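Local coordinates for fumarase E (Shigella flexneri 2a str. 2457T, PDB 3C8G), which probably adds water to fumarate to form malate, as a homodimeric member of the MtlR/FumE family, to which the mannitol operon repressor belongs, at residues E14-Q19 with H30-Q35; D20-F25 with H99-Q104; V72-I77 with G81-W86; T92-Y97 with L161-T166. One frame throughout, in Å; residues are numbered along the deposited sequence.

Contact 1 of 4, residues E14-Q19 with H30-Q35; sequences EQLDAQ and HSILLQ
The contact turns on Ile32, whose CD1 reaches Gln15 and Leu16 of helix 9-17, 3.8 Å from Gln15 OE1 and 4.2 Å from Leu16 CG. In Ile32, CG1 lies beside the backbone N (chi1 -68°), and the trans second torsion carries CD1 outward to bridge the wide gap between backbones; the closest CA pair, Gln15 and Ile32, is 9.3 Å apart. The Leu16 side is the more enclosed, for Leu16 also meets Phe25, Thr160 and Val163, and Ile32 meets Leu7 and Leu167. The more open side is formed by the partly exposed Gln15, which nevertheless makes the nearest single approach; its NE2 is hydrogen-bonded to Asp11, and OE1 is the end presented to the isoleucine. Gln19 NE2 donates to Gln15 O at 2.8 Å, folding the Gln19 side chain back on the preceding turn. With just 112 Å² buried and no polar bond joining the segments, the pairing rests mainly on van der Waals contact with the CG1-CD1 end of Ile32.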
loop_
_atom_site.group_PDB
_atom_site.type_symbol
_atom_site.label_atom_id
_atom_site.label_comp_id
_atom_site.label_asym_id
_atom_site.label_seq_id
_atom_site.Cartn_x
_atom_site.Cartn_y
_atom_site.Cartn_z
ATOM N N GLU B 14 2.719 -12.265 -28.822
ATOM C CA GLU B 14 2.310 -11.523 -30.030
ATOM C C GLU B 14 2.611 -10.043 -29.831
ATOM O O GLU B 14 3.261 -9.410 -30.679
ATOM C CB GLU B 14 0.825 -11.759 -30.411
ATOM C CG GLU B 14 0.172 -10.612 -31.252
ATOM C CD GLU B 14 -0.879 -11.065 -32.300
ATOM O OE1 GLU B 14 -1.092 -12.288 -32.499
ATOM O OE2 GLU B 14 -1.487 -10.176 -32.951
ATOM N N GLN B 15 2.159 -9.515 -28.695
ATOM C CA GLN B 15 2.373 -8.125 -28.361
ATOM C C GLN B 15 3.859 -7.768 -28.360
ATOM O O GLN B 15 4.247 -6.783 -28.971
ATOM C CB GLN B 15 1.745 -7.802 -27.015
ATOM C CG GLN B 15 0.276 -7.476 -27.079
ATOM C CD GLN B 15 -0.322 -7.255 -25.700
ATOM O OE1 GLN B 15 0.096 -6.370 -24.948
ATOM N NE2 GLN B 15 -1.308 -8.064 -25.361
ATOM N N LEU B 16 4.692 -8.567 -27.687
ATOM C CA LEU B 16 6.117 -8.247 -27.575
ATOM C C LEU B 16 6.849 -8.438 -28.872
ATOM O O LEU B 16 7.729 -7.654 -29.196
ATOM C CB LEU B 16 6.805 -9.055 -26.483
ATOM C CG LEU B 16 6.480 -8.615 -25.060
ATOM C CD1 LEU B 16 6.830 -9.776 -24.157
ATOM C CD2 LEU B 16 7.193 -7.305 -24.629
ATOM N N ASP B 17 6.489 -9.469 -29.630
ATOM C CA ASP B 17 7.148 -9.651 -30.908
ATOM C C ASP B 17 6.751 -8.513 -31.866
ATOM O O ASP B 17 7.544 -8.118 -32.719
ATOM C CB ASP B 17 6.913 -11.049 -31.498
ATOM C CG ASP B 17 8.014 -11.458 -32.530
ATOM O OD1 ASP B 17 9.133 -11.827 -32.097
ATOM O OD2 ASP B 17 7.747 -11.421 -33.772
ATOM N N ALA B 18 5.559 -7.947 -31.681
ATOM C CA ALA B 18 5.127 -6.775 -32.463
ATOM C C ALA B 18 5.920 -5.456 -32.244
ATOM O O ALA B 18 5.691 -4.481 -32.956
ATOM C CB ALA B 18 3.628 -6.535 -32.280
ATOM N N GLN B 19 6.842 -5.412 -31.286
ATOM C CA GLN B 19 7.554 -4.164 -31.006
ATOM C C GLN B 19 8.904 -4.067 -31.722
ATOM O O GLN B 19 9.821 -4.786 -31.387
ATOM C CB GLN B 19 7.728 -3.958 -29.494
ATOM C CG GLN B 19 6.449 -4.184 -28.660
ATOM C CD GLN B 19 5.224 -3.385 -29.161
ATOM O OE1 GLN B 19 5.318 -2.208 -29.509
ATOM N NE2 GLN B 19 4.080 -4.037 -29.192
ATOM N N HIS B 30 6.423 -3.192 -19.635
ATOM C CA HIS B 30 6.050 -2.603 -18.353
ATOM C C HIS B 30 4.548 -2.817 -18.153
ATOM O O HIS B 30 4.102 -3.280 -17.109
ATOM C CB HIS B 30 6.466 -1.121 -18.296
ATOM C CG HIS B 30 5.682 -0.300 -17.328
ATOM N ND1 HIS B 30 4.476 0.296 -17.657
ATOM C CD2 HIS B 30 5.925 0.030 -16.035
ATOM C CE1 HIS B 30 4.013 0.957 -16.607
ATOM N NE2 HIS B 30 4.874 0.812 -15.612
ATOM N N SER B 31 3.780 -2.542 -19.192
ATOM C CA SER B 31 2.318 -2.690 -19.160
ATOM C C SER B 31 1.865 -4.115 -18.840
ATOM O O SER B 31 0.977 -4.321 -18.002
ATOM C CB SER B 31 1.737 -2.234 -20.501
ATOM O OG SER B 31 0.326 -2.165 -20.466
ATOM N N ILE B 32 2.477 -5.087 -19.507
ATOM C CA ILE B 32 2.240 -6.500 -19.250
ATOM C C ILE B 32 2.689 -6.930 -17.839
ATOM O O ILE B 32 2.042 -7.762 -17.196
ATOM C CB ILE B 32 2.945 -7.343 -20.320
ATOM C CG1 ILE B 32 2.269 -7.119 -21.684
ATOM C CG2 ILE B 32 2.982 -8.829 -19.922
ATOM C CD1 ILE B 32 3.023 -7.714 -22.892
ATOM N N LEU B 33 3.787 -6.363 -17.356
ATOM C CA LEU B 33 4.256 -6.702 -16.034
ATOM C C LEU B 33 3.333 -6.119 -14.941
ATOM O O LEU B 33 3.030 -6.789 -13.946
ATOM C CB LEU B 33 5.709 -6.262 -15.837
ATOM C CG LEU B 33 6.785 -7.027 -16.628
ATOM C CD1 LEU B 33 8.164 -6.399 -16.380
ATOM C CD2 LEU B 33 6.791 -8.553 -16.319
ATOM N N LEU B 34 2.882 -4.885 -15.130
ATOM C CA LEU B 34 2.004 -4.251 -14.158
ATOM C C LEU B 34 0.744 -5.100 -14.052
ATOM O O LEU B 34 0.322 -5.452 -12.945
ATOM C CB LEU B 34 1.633 -2.828 -14.606
ATOM C CG LEU B 34 1.369 -1.644 -13.657
ATOM C CD1 LEU B 34 0.457 -0.632 -14.340
ATOM C CD2 LEU B 34 0.777 -2.069 -12.336
ATOM N N GLN B 35 0.158 -5.455 -15.202
ATOM C CA GLN B 35 -1.043 -6.282 -15.165
ATOM C C GLN B 35 -0.806 -7.689 -14.621
ATOM O O GLN B 35 -1.642 -8.198 -13.871
ATOM C CB GLN B 35 -1.836 -6.264 -16.488
ATOM C CG GLN B 35 -3.238 -5.473 -16.383
ATOM C CD GLN B 35 -3.126 -4.036 -15.777
ATOM O OE1 GLN B 35 -3.579 -3.786 -14.652
ATOM N NE2 GLN B 35 -2.500 -3.112 -16.524
#

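Contact 2 of 4, residues D20-F25 with H99-Q104; sequences DNLFSF and HYLNEQ
The ring of Phe23 turns its edge, not a face, to the backbone at the end of helix 85-103: CE2 lies 3.9 Å from Leu101 O, with both that oxygen and Asn102 CA near the ring plane. The motif is an N-capped short helix, 22-25, laid against the last turns of a long one in an all-helical fold. Asn21 is the N-cap, its OD1 accepting from Ser24 N at 2.9 Å in a nearly straight bond (174°). Phe23 and Leu101 run past one another in opposite directions, with ring atom CD2 4.1 Å from Leu101 CB, while Trp98 also meets the ring. The inner half of the contact is leucine on leucine. Leu22 has CG opposite its backbone N (chi1 -161°), which carries its end toward Leu101, and the two side chains meet at about a right angle. There Leu22 CD1 touches both branches of its partner, Leu101 CD2 at 3.6 Å and Leu101 CD1 at 3.9 Å.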
loop_
_atom_site.group_PDB
_atom_site.type_symbol
_atom_site.label_atom_id
_atom_site.label_comp_id
_atom_site.label_asym_id
_atom_site.label_seq_id
_atom_site.Cartn_x
_atom_site.Cartn_y
_atom_site.Cartn_z
ATOM N N ASP B 20 9.029 -3.160 -32.691
ATOM C CA ASP B 20 10.260 -3.076 -33.501
ATOM C C ASP B 20 11.400 -2.233 -32.886
ATOM O O ASP B 20 12.485 -2.090 -33.485
ATOM C CB ASP B 20 9.957 -2.633 -34.945
ATOM C CG ASP B 20 9.621 -1.118 -35.059
ATOM O OD1 ASP B 20 10.358 -0.255 -34.501
ATOM O OD2 ASP B 20 8.619 -0.778 -35.738
ATOM N N ASN B 21 11.162 -1.671 -31.703
ATOM C CA ASN B 21 12.214 -0.885 -31.037
ATOM C C ASN B 21 12.204 -1.020 -29.505
ATOM O O ASN B 21 11.153 -1.252 -28.910
ATOM C CB ASN B 21 12.225 0.580 -31.527
ATOM C CG ASN B 21 11.069 1.371 -31.003
ATOM O OD1 ASN B 21 10.954 1.611 -29.824
ATOM N ND2 ASN B 21 10.215 1.798 -31.877
ATOM N N LEU B 22 13.386 -0.898 -28.893
ATOM C CA LEU B 22 13.558 -0.986 -27.423
ATOM C C LEU B 22 12.498 -0.176 -26.622
ATOM O O LEU B 22 11.855 -0.692 -25.680
ATOM C CB LEU B 22 14.985 -0.568 -27.040
ATOM C CG LEU B 22 15.674 -0.914 -25.708
ATOM C CD1 LEU B 22 15.881 0.311 -24.842
ATOM C CD2 LEU B 22 15.018 -2.062 -24.897
ATOM N N PHE B 23 12.270 1.065 -27.034
ATOM C CA PHE B 23 11.379 1.934 -26.296
ATOM C C PHE B 23 9.944 1.406 -26.265
ATOM O O PHE B 23 9.319 1.411 -25.205
ATOM C CB PHE B 23 11.420 3.362 -26.844
ATOM C CG PHE B 23 10.399 4.245 -26.235
ATOM C CD1 PHE B 23 9.138 4.368 -26.816
ATOM C CD2 PHE B 23 10.675 4.911 -25.051
ATOM C CE1 PHE B 23 8.175 5.176 -26.254
ATOM C CE2 PHE B 23 9.709 5.720 -24.445
ATOM C CZ PHE B 23 8.450 5.857 -25.046
ATOM N N SER B 24 9.415 1.001 -27.427
ATOM C CA SER B 24 8.096 0.350 -27.535
ATOM C C SER B 24 8.108 -0.983 -26.786
ATOM O O SER B 24 7.147 -1.352 -26.092
ATOM C CB SER B 24 7.722 0.084 -29.001
ATOM O OG SER B 24 7.228 1.243 -29.629
ATOM N N PHE B 25 9.205 -1.710 -26.920
ATOM C CA PHE B 25 9.271 -2.989 -26.266
ATOM C C PHE B 25 9.007 -2.845 -24.761
ATOM O O PHE B 25 8.084 -3.462 -24.209
ATOM C CB PHE B 25 10.600 -3.680 -26.527
ATOM C CG PHE B 25 10.612 -5.094 -26.062
ATOM C CD1 PHE B 25 10.223 -6.121 -26.918
ATOM C CD2 PHE B 25 10.968 -5.404 -24.750
ATOM C CE1 PHE B 25 10.204 -7.448 -26.489
ATOM C CE2 PHE B 25 10.959 -6.736 -24.309
ATOM C CZ PHE B 25 10.574 -7.757 -25.195
ATOM N N HIS B 99 11.382 3.589 -16.652
ATOM C CA HIS B 99 11.384 4.945 -16.098
ATOM C C HIS B 99 12.470 5.792 -16.737
ATOM O O HIS B 99 12.212 6.918 -17.161
ATOM C CB HIS B 99 11.673 4.902 -14.613
ATOM C CG HIS B 99 10.480 4.638 -13.759
ATOM N ND1 HIS B 99 9.405 5.503 -13.694
ATOM C CD2 HIS B 99 10.218 3.637 -12.886
ATOM C CE1 HIS B 99 8.527 5.035 -12.825
ATOM N NE2 HIS B 99 8.993 3.901 -12.329
ATOM N N TYR B 100 13.692 5.263 -16.767
ATOM C CA TYR B 100 14.765 5.909 -17.484
ATOM C C TYR B 100 14.394 6.183 -18.959
ATOM O O TYR B 100 14.639 7.273 -19.461
ATOM C CB TYR B 100 16.033 5.061 -17.415
ATOM C CG TYR B 100 17.189 5.730 -18.101
ATOM C CD1 TYR B 100 17.391 5.589 -19.484
ATOM C CD2 TYR B 100 18.068 6.529 -17.380
ATOM C CE1 TYR B 100 18.446 6.234 -20.125
ATOM C CE2 TYR B 100 19.124 7.181 -18.004
ATOM C CZ TYR B 100 19.300 7.032 -19.374
ATOM O OH TYR B 100 20.357 7.678 -19.973
ATOM N N LEU B 101 13.811 5.216 -19.663
ATOM C CA LEU B 101 13.476 5.434 -21.082
ATOM C C LEU B 101 12.382 6.491 -21.239
ATOM O O LEU B 101 12.431 7.359 -22.113
ATOM C CB LEU B 101 13.038 4.123 -21.770
ATOM C CG LEU B 101 14.085 3.013 -21.942
ATOM C CD1 LEU B 101 13.414 1.700 -22.220
ATOM C CD2 LEU B 101 15.140 3.347 -23.006
ATOM N N ASN B 102 11.392 6.410 -20.364
ATOM C CA ASN B 102 10.248 7.318 -20.419
ATOM C C ASN B 102 10.461 8.715 -19.822
ATOM O O ASN B 102 9.684 9.627 -20.100
ATOM C CB ASN B 102 9.054 6.673 -19.732
ATOM C CG ASN B 102 7.781 7.353 -20.078
ATOM O OD1 ASN B 102 6.808 7.281 -19.347
ATOM N ND2 ASN B 102 7.781 8.044 -21.187
ATOM N N GLU B 103 11.488 8.883 -18.997
ATOM C CA GLU B 103 11.683 10.161 -18.327
ATOM C C GLU B 103 12.968 10.854 -18.685
ATOM O O GLU B 103 13.107 12.023 -18.394
ATOM C CB GLU B 103 11.577 10.026 -16.796
ATOM C CG GLU B 103 10.201 9.585 -16.291
ATOM C CD GLU B 103 10.257 8.819 -14.976
ATOM O OE1 GLU B 103 11.238 8.971 -14.196
ATOM O OE2 GLU B 103 9.311 8.043 -14.724
ATOM N N GLN B 104 13.898 10.159 -19.321
ATOM C CA GLN B 104 15.249 10.695 -19.490
ATOM C C GLN B 104 15.798 10.599 -20.913
ATOM O O GLN B 104 16.410 11.541 -21.412
ATOM C CB GLN B 104 16.197 9.961 -18.544
ATOM C CG GLN B 104 17.084 10.846 -17.693
ATOM C CD GLN B 104 16.435 11.146 -16.363
ATOM O OE1 GLN B 104 16.695 10.463 -15.384
ATOM N NE2 GLN B 104 15.573 12.144 -16.323
#

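Contact 3 of 4, residues V72-I77 with G81-W86; sequences VALRLI and GKMDKW
The flat group at the centre of this turn is the carbonyl of Ile77, which Lys82 N approaches close to the carbonyl plane, at an N to O distance of 3.0 Å. Bent at the hydrogen (141°), this is the 6→1 bond, Lys82 N to Ile77 O, of a Schellman motif that ends helix 70-79. Gly81 is its C-prime residue and has the positive phi, 63°, with which the chain reverses. Lys82 CB then sits 3.5 Å from the same Ile77 O, while the rest of the lysine leads away from the helix.

Beyond the turn, selenomethionine Met83 folds back over the helix just ended. Its CB packs on Ile77 CG2 at 3.7 Å; that branch stands opposite the isoleucine's backbone N, facing the returning chain. Farther out, the Met83 chain bends at its third torsion (-82°) and sets its end across the CD2 branch of Leu74 at a slant, with SE 3.8 Å and CE 4.0 Å from Leu74 CD2. The result is a small apolar cluster of Leu74, Ile77 and Met83 beside the last turns of the helix, while Gly81 and Lys82 remain exposed.

Helix 29-40 borders the site through Ile37 and Phe40, helix 85-103 receives Leu74 on Ile91 and Thr92 and Met83 on Tyr88, and another chain of the assembly packs against Val72 and Leu76.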
loop_
_atom_site.group_PDB
_atom_site.type_symbol
_atom_site.label_atom_id
_atom_site.label_comp_id
_atom_site.label_asym_id
_atom_site.label_seq_id
_atom_site.Cartn_x
_atom_site.Cartn_y
_atom_site.Cartn_z
ATOM N N VAL B 72 5.108 0.316 -5.948
ATOM C CA VAL B 72 4.489 0.096 -4.633
ATOM C C VAL B 72 3.875 -1.298 -4.567
ATOM O O VAL B 72 4.018 -2.002 -3.553
ATOM C CB VAL B 72 3.495 1.222 -4.158
ATOM C CG1 VAL B 72 3.793 2.566 -4.823
ATOM C CG2 VAL B 72 2.057 0.829 -4.366
ATOM N N ALA B 73 3.242 -1.722 -5.658
ATOM C CA ALA B 73 2.804 -3.121 -5.787
ATOM C C ALA B 73 3.923 -4.171 -5.555
ATOM O O ALA B 73 3.706 -5.174 -4.864
ATOM C CB ALA B 73 2.163 -3.337 -7.118
ATOM N N LEU B 74 5.100 -3.950 -6.147
ATOM C CA LEU B 74 6.218 -4.886 -6.006
ATOM C C LEU B 74 6.680 -4.882 -4.569
ATOM O O LEU B 74 6.757 -5.926 -3.917
ATOM C CB LEU B 74 7.398 -4.498 -6.888
ATOM C CG LEU B 74 7.475 -5.058 -8.288
ATOM C CD1 LEU B 74 8.614 -4.345 -9.018
ATOM C CD2 LEU B 74 7.673 -6.572 -8.248
ATOM N N ARG B 75 6.974 -3.692 -4.082
ATOM C CA ARG B 75 7.363 -3.545 -2.702
ATOM C C ARG B 75 6.369 -4.227 -1.752
ATOM O O ARG B 75 6.800 -4.906 -0.816
ATOM C CB ARG B 75 7.591 -2.080 -2.377
ATOM C CG ARG B 75 8.885 -1.614 -2.996
ATOM C CD ARG B 75 9.190 -0.196 -2.672
ATOM N NE ARG B 75 8.879 0.687 -3.790
ATOM C CZ ARG B 75 9.589 1.769 -4.096
ATOM N NH1 ARG B 75 10.668 2.080 -3.388
ATOM N NH2 ARG B 75 9.232 2.531 -5.109
ATOM N N LEU B 76 5.062 -4.119 -2.025
ATOM C CA LEU B 76 4.059 -4.767 -1.159
ATOM C C LEU B 76 4.266 -6.285 -1.137
ATOM O O LEU B 76 4.362 -6.885 -0.072
ATOM C CB LEU B 76 2.620 -4.414 -1.572
ATOM C CG LEU B 76 1.556 -4.111 -0.509
ATOM C CD1 LEU B 76 0.229 -4.731 -0.874
ATOM C CD2 LEU B 76 1.927 -4.560 0.860
ATOM N N ILE B 77 4.359 -6.892 -2.315
ATOM C CA ILE B 77 4.526 -8.329 -2.426
ATOM C C ILE B 77 5.814 -8.784 -1.743
ATOM O O ILE B 77 5.822 -9.815 -1.037
ATOM C CB ILE B 77 4.549 -8.793 -3.884
ATOM C CG1 ILE B 77 3.323 -8.257 -4.655
ATOM C CG2 ILE B 77 4.708 -10.335 -3.958
ATOM C CD1 ILE B 77 3.330 -8.598 -6.137
ATOM N N GLY B 81 6.785 -10.896 2.204
ATOM C CA GLY B 81 7.624 -12.084 2.040
ATOM C C GLY B 81 7.053 -13.046 1.033
ATOM O O GLY B 81 7.031 -14.238 1.254
ATOM N N LYS B 82 6.597 -12.533 -0.094
ATOM C CA LYS B 82 5.809 -13.371 -0.989
ATOM C C LYS B 82 6.375 -13.494 -2.391
ATOM O O LYS B 82 5.732 -13.994 -3.299
ATOM C CB LYS B 82 4.337 -12.949 -0.965
ATOM C CG LYS B 82 3.631 -13.461 0.288
ATOM C CD LYS B 82 2.158 -13.652 0.018
ATOM C CE LYS B 82 1.541 -14.624 0.986
ATOM N NZ LYS B 82 1.864 -14.272 2.395
HETATM N N MSE B 83 7.623 -13.075 -2.513
HETATM C CA MSE B 83 8.364 -13.085 -3.758
HETATM C C MSE B 83 9.828 -13.170 -3.345
HETATM O O MSE B 83 10.216 -12.510 -2.376
HETATM C CB MSE B 83 8.084 -11.777 -4.477
HETATM C CG MSE B 83 9.070 -11.378 -5.536
HETATM SE SE MSE B 83 8.436 -9.712 -6.332
HETATM C CE MSE B 83 7.140 -10.478 -7.598
ATOM N N ASP B 84 10.648 -13.978 -4.020
ATOM C CA ASP B 84 12.048 -14.049 -3.549
ATOM C C ASP B 84 12.907 -12.964 -4.199
ATOM O O ASP B 84 12.420 -12.277 -5.099
ATOM C CB ASP B 84 12.657 -15.478 -3.555
ATOM C CG ASP B 84 12.628 -16.116 -4.918
ATOM O OD1 ASP B 84 13.187 -17.238 -5.065
ATOM O OD2 ASP B 84 12.046 -15.494 -5.845
ATOM N N LYS B 85 14.134 -12.774 -3.701
ATOM C CA LYS B 85 14.995 -11.648 -4.128
ATOM C C LYS B 85 15.231 -11.515 -5.657
ATOM O O LYS B 85 15.192 -10.399 -6.193
ATOM C CB LYS B 85 16.357 -11.661 -3.420
ATOM C CG LYS B 85 17.326 -10.536 -3.942
ATOM C CD LYS B 85 18.841 -10.836 -3.751
ATOM C CE LYS B 85 19.324 -10.438 -2.348
ATOM N NZ LYS B 85 20.687 -10.967 -2.039
ATOM N N TRP B 86 15.489 -12.637 -6.335
ATOM C CA TRP B 86 15.846 -12.610 -7.747
ATOM C C TRP B 86 14.758 -11.972 -8.618
ATOM O O TRP B 86 15.067 -11.125 -9.452
ATOM C CB TRP B 86 16.282 -13.997 -8.271
ATOM C CG TRP B 86 15.205 -15.080 -8.387
ATOM C CD1 TRP B 86 14.943 -16.081 -7.474
ATOM C CD2 TRP B 86 14.307 -15.317 -9.504
ATOM N NE1 TRP B 86 13.928 -16.899 -7.944
ATOM C CE2 TRP B 86 13.518 -16.453 -9.177
ATOM C CE3 TRP B 86 14.086 -14.668 -10.741
ATOM C CZ2 TRP B 86 12.531 -16.959 -10.035
ATOM C CZ3 TRP B 86 13.085 -15.169 -11.599
ATOM C CH2 TRP B 86 12.329 -16.311 -11.239
#

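Contact 4 of 4, residues T92-Y97 with L161-T166; sequences THFSQY and LAVTTT
Ala162 O is gripped twice from within its own helix: Thr166 OG1 at 3.0 Å and Thr166 N at 3.1 Å reach it from opposite faces of its carbonyl plane, while Ala162 CB touches the rim of Phe94. One residue earlier the pattern repeats, with Thr165 OG1 at 3.2 Å and Thr165 N both bound to Leu161 O. These threonine hydroxyls are thus turned back on helix 158-166, and that of the buried Thr166 finds its acceptor in Ala162 O of the same helix.

Contact with helix 85-103 is carried by one aromatic side chain. Phe94 points toward the partner helix, spanning backbones that are 8.9 Å apart at the CA atoms of Phe94 and Val163. Its outer end does the touching. Ala162 CB sits at the ring edge, near the plane and 4.0 Å from Phe94 CZ, whereas Val163 CG1 comes obliquely, 3.8 Å from Phe94 CE2. The phenyl and valine side chains cross at about a right angle.

Phe118 meets the same phenyl edge to face and Met26 also packs on it, while Val122, Ser124 and Ile125 crowd Ala162. The hydroxyls of Thr165 and Thr166 are satisfied within helix 158-166, and the contact between the two segments is apolar, about 101 Å² between the outer end of one phenyl ring and two small aliphatic side chains.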
loop_
_atom_site.group_PDB
_atom_site.type_symbol
_atom_site.label_atom_id
_atom_site.label_comp_id
_atom_site.label_asym_id
_atom_site.label_seq_id
_atom_site.Cartn_x
_atom_site.Cartn_y
_atom_site.Cartn_z
ATOM N N THR B 92 11.894 -5.050 -10.656
ATOM C CA THR B 92 12.423 -3.736 -10.316
ATOM C C THR B 92 13.320 -3.215 -11.446
ATOM O O THR B 92 13.127 -2.104 -11.921
ATOM C CB THR B 92 13.151 -3.787 -8.967
ATOM O OG1 THR B 92 12.180 -4.104 -7.973
ATOM C CG2 THR B 92 13.768 -2.441 -8.603
ATOM N N HIS B 93 14.256 -4.031 -11.919
ATOM C CA HIS B 93 15.116 -3.576 -13.005
ATOM C C HIS B 93 14.326 -3.194 -14.243
ATOM O O HIS B 93 14.605 -2.168 -14.847
ATOM C CB HIS B 93 16.228 -4.571 -13.323
ATOM C CG HIS B 93 17.309 -4.618 -12.280
ATOM N ND1 HIS B 93 17.745 -3.496 -11.603
ATOM C CD2 HIS B 93 18.046 -5.652 -11.801
ATOM C CE1 HIS B 93 18.701 -3.834 -10.757
ATOM N NE2 HIS B 93 18.913 -5.133 -10.872
ATOM N N PHE B 94 13.331 -3.989 -14.618
ATOM C CA PHE B 94 12.501 -3.622 -15.784
ATOM C C PHE B 94 11.795 -2.305 -15.527
ATOM O O PHE B 94 11.536 -1.559 -16.458
ATOM C CB PHE B 94 11.447 -4.690 -16.121
ATOM C CG PHE B 94 11.893 -5.689 -17.154
ATOM C CD1 PHE B 94 12.702 -6.778 -16.796
ATOM C CD2 PHE B 94 11.486 -5.568 -18.466
ATOM C CE1 PHE B 94 13.116 -7.685 -17.705
ATOM C CE2 PHE B 94 11.882 -6.510 -19.412
ATOM C CZ PHE B 94 12.697 -7.567 -19.029
ATOM N N SER B 95 11.491 -2.010 -14.262
ATOM C CA SER B 95 10.729 -0.794 -13.959
ATOM C C SER B 95 11.651 0.416 -13.954
ATOM O O SER B 95 11.344 1.467 -14.543
ATOM C CB SER B 95 9.971 -0.909 -12.635
ATOM O OG SER B 95 9.082 0.192 -12.498
ATOM N N GLN B 96 12.790 0.266 -13.308
ATOM C CA GLN B 96 13.789 1.313 -13.330
ATOM C C GLN B 96 14.220 1.719 -14.747
ATOM O O GLN B 96 14.325 2.913 -15.040
ATOM C CB GLN B 96 14.986 0.885 -12.515
ATOM C CG GLN B 96 14.621 0.454 -11.096
ATOM C CD GLN B 96 15.862 0.192 -10.276
ATOM O OE1 GLN B 96 16.846 -0.367 -10.783
ATOM N NE2 GLN B 96 15.842 0.614 -9.008
ATOM N N TYR B 97 14.420 0.739 -15.626
ATOM C CA TYR B 97 14.767 1.002 -17.030
ATOM C C TYR B 97 13.638 1.638 -17.881
ATOM O O TYR B 97 13.909 2.508 -18.718
ATOM C CB TYR B 97 15.333 -0.264 -17.694
ATOM C CG TYR B 97 16.133 -0.009 -18.960
ATOM C CD1 TYR B 97 16.257 -1.000 -19.937
ATOM C CD2 TYR B 97 16.747 1.222 -19.191
ATOM C CE1 TYR B 97 16.973 -0.771 -21.110
ATOM C CE2 TYR B 97 17.479 1.458 -20.342
ATOM C CZ TYR B 97 17.594 0.459 -21.310
ATOM O OH TYR B 97 18.327 0.687 -22.468
ATOM N N LEU B 161 12.015 -13.731 -23.370
ATOM C CA LEU B 161 12.162 -14.821 -22.389
ATOM C C LEU B 161 12.017 -14.297 -20.956
ATOM O O LEU B 161 11.324 -14.914 -20.131
ATOM C CB LEU B 161 13.491 -15.561 -22.596
ATOM C CG LEU B 161 13.865 -16.921 -21.961
ATOM C CD1 LEU B 161 14.578 -16.747 -20.587
ATOM C CD2 LEU B 161 12.680 -17.908 -21.893
ATOM N N ALA B 162 12.631 -13.147 -20.670
ATOM C CA ALA B 162 12.629 -12.601 -19.297
ATOM C C ALA B 162 11.240 -12.182 -18.792
ATOM O O ALA B 162 10.917 -12.417 -17.626
ATOM C CB ALA B 162 13.604 -11.448 -19.153
ATOM N N VAL B 163 10.422 -11.561 -19.641
ATOM C CA VAL B 163 9.121 -11.167 -19.128
ATOM C C VAL B 163 8.244 -12.407 -18.994
ATOM O O VAL B 163 7.541 -12.601 -17.997
ATOM C CB VAL B 163 8.444 -9.955 -19.874
ATOM C CG1 VAL B 163 9.446 -9.184 -20.697
ATOM C CG2 VAL B 163 7.288 -10.372 -20.681
ATOM N N THR B 164 8.347 -13.258 -19.996
ATOM C CA THR B 164 7.594 -14.479 -20.094
ATOM C C THR B 164 7.859 -15.404 -18.886
ATOM O O THR B 164 6.929 -16.052 -18.394
ATOM C CB THR B 164 7.917 -15.133 -21.457
ATOM O OG1 THR B 164 6.719 -15.611 -22.080
ATOM C CG2 THR B 164 8.964 -16.220 -21.359
ATOM N N THR B 165 9.106 -15.428 -18.393
ATOM C CA THR B 165 9.452 -16.271 -17.244
ATOM C C THR B 165 9.084 -15.599 -15.912
ATOM O O THR B 165 8.798 -16.276 -14.923
ATOM C CB THR B 165 10.936 -16.785 -17.265
ATOM O OG1 THR B 165 11.814 -15.689 -17.104
ATOM C CG2 THR B 165 11.283 -17.434 -18.593
ATOM N N THR B 166 9.069 -14.272 -15.908
ATOM C CA THR B 166 8.562 -13.497 -14.768
ATOM C C THR B 166 7.052 -13.724 -14.552
ATOM O O THR B 166 6.621 -14.087 -13.458
ATOM C CB THR B 166 8.902 -12.002 -14.929
ATOM O OG1 THR B 166 10.306 -11.817 -14.741
ATOM C CG2 THR B 166 8.167 -11.154 -13.902
#

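Three of the four contacts share helix 85-103: contact 3 lies where the chain enters it, contact 4 at its middle and contact 2 at its end. Contact 4 is only about 2 Å from the centre of the chain, with contacts 1, 2 and 3 placed 11, 13 and 14 Å from it, centre to centre, and all three touch it. Contacts 2 and 3 lie on opposite sides of the chain's centre, about 24 Å apart. Along the sequence contact 1 alternates with contact 2, contact 3 is nested within the loop contact 2 closes, and contact 4 crosses contact 2. Leu16 and Leu33 join contact 1 to Val163 and Phe94, making one continuous helical core.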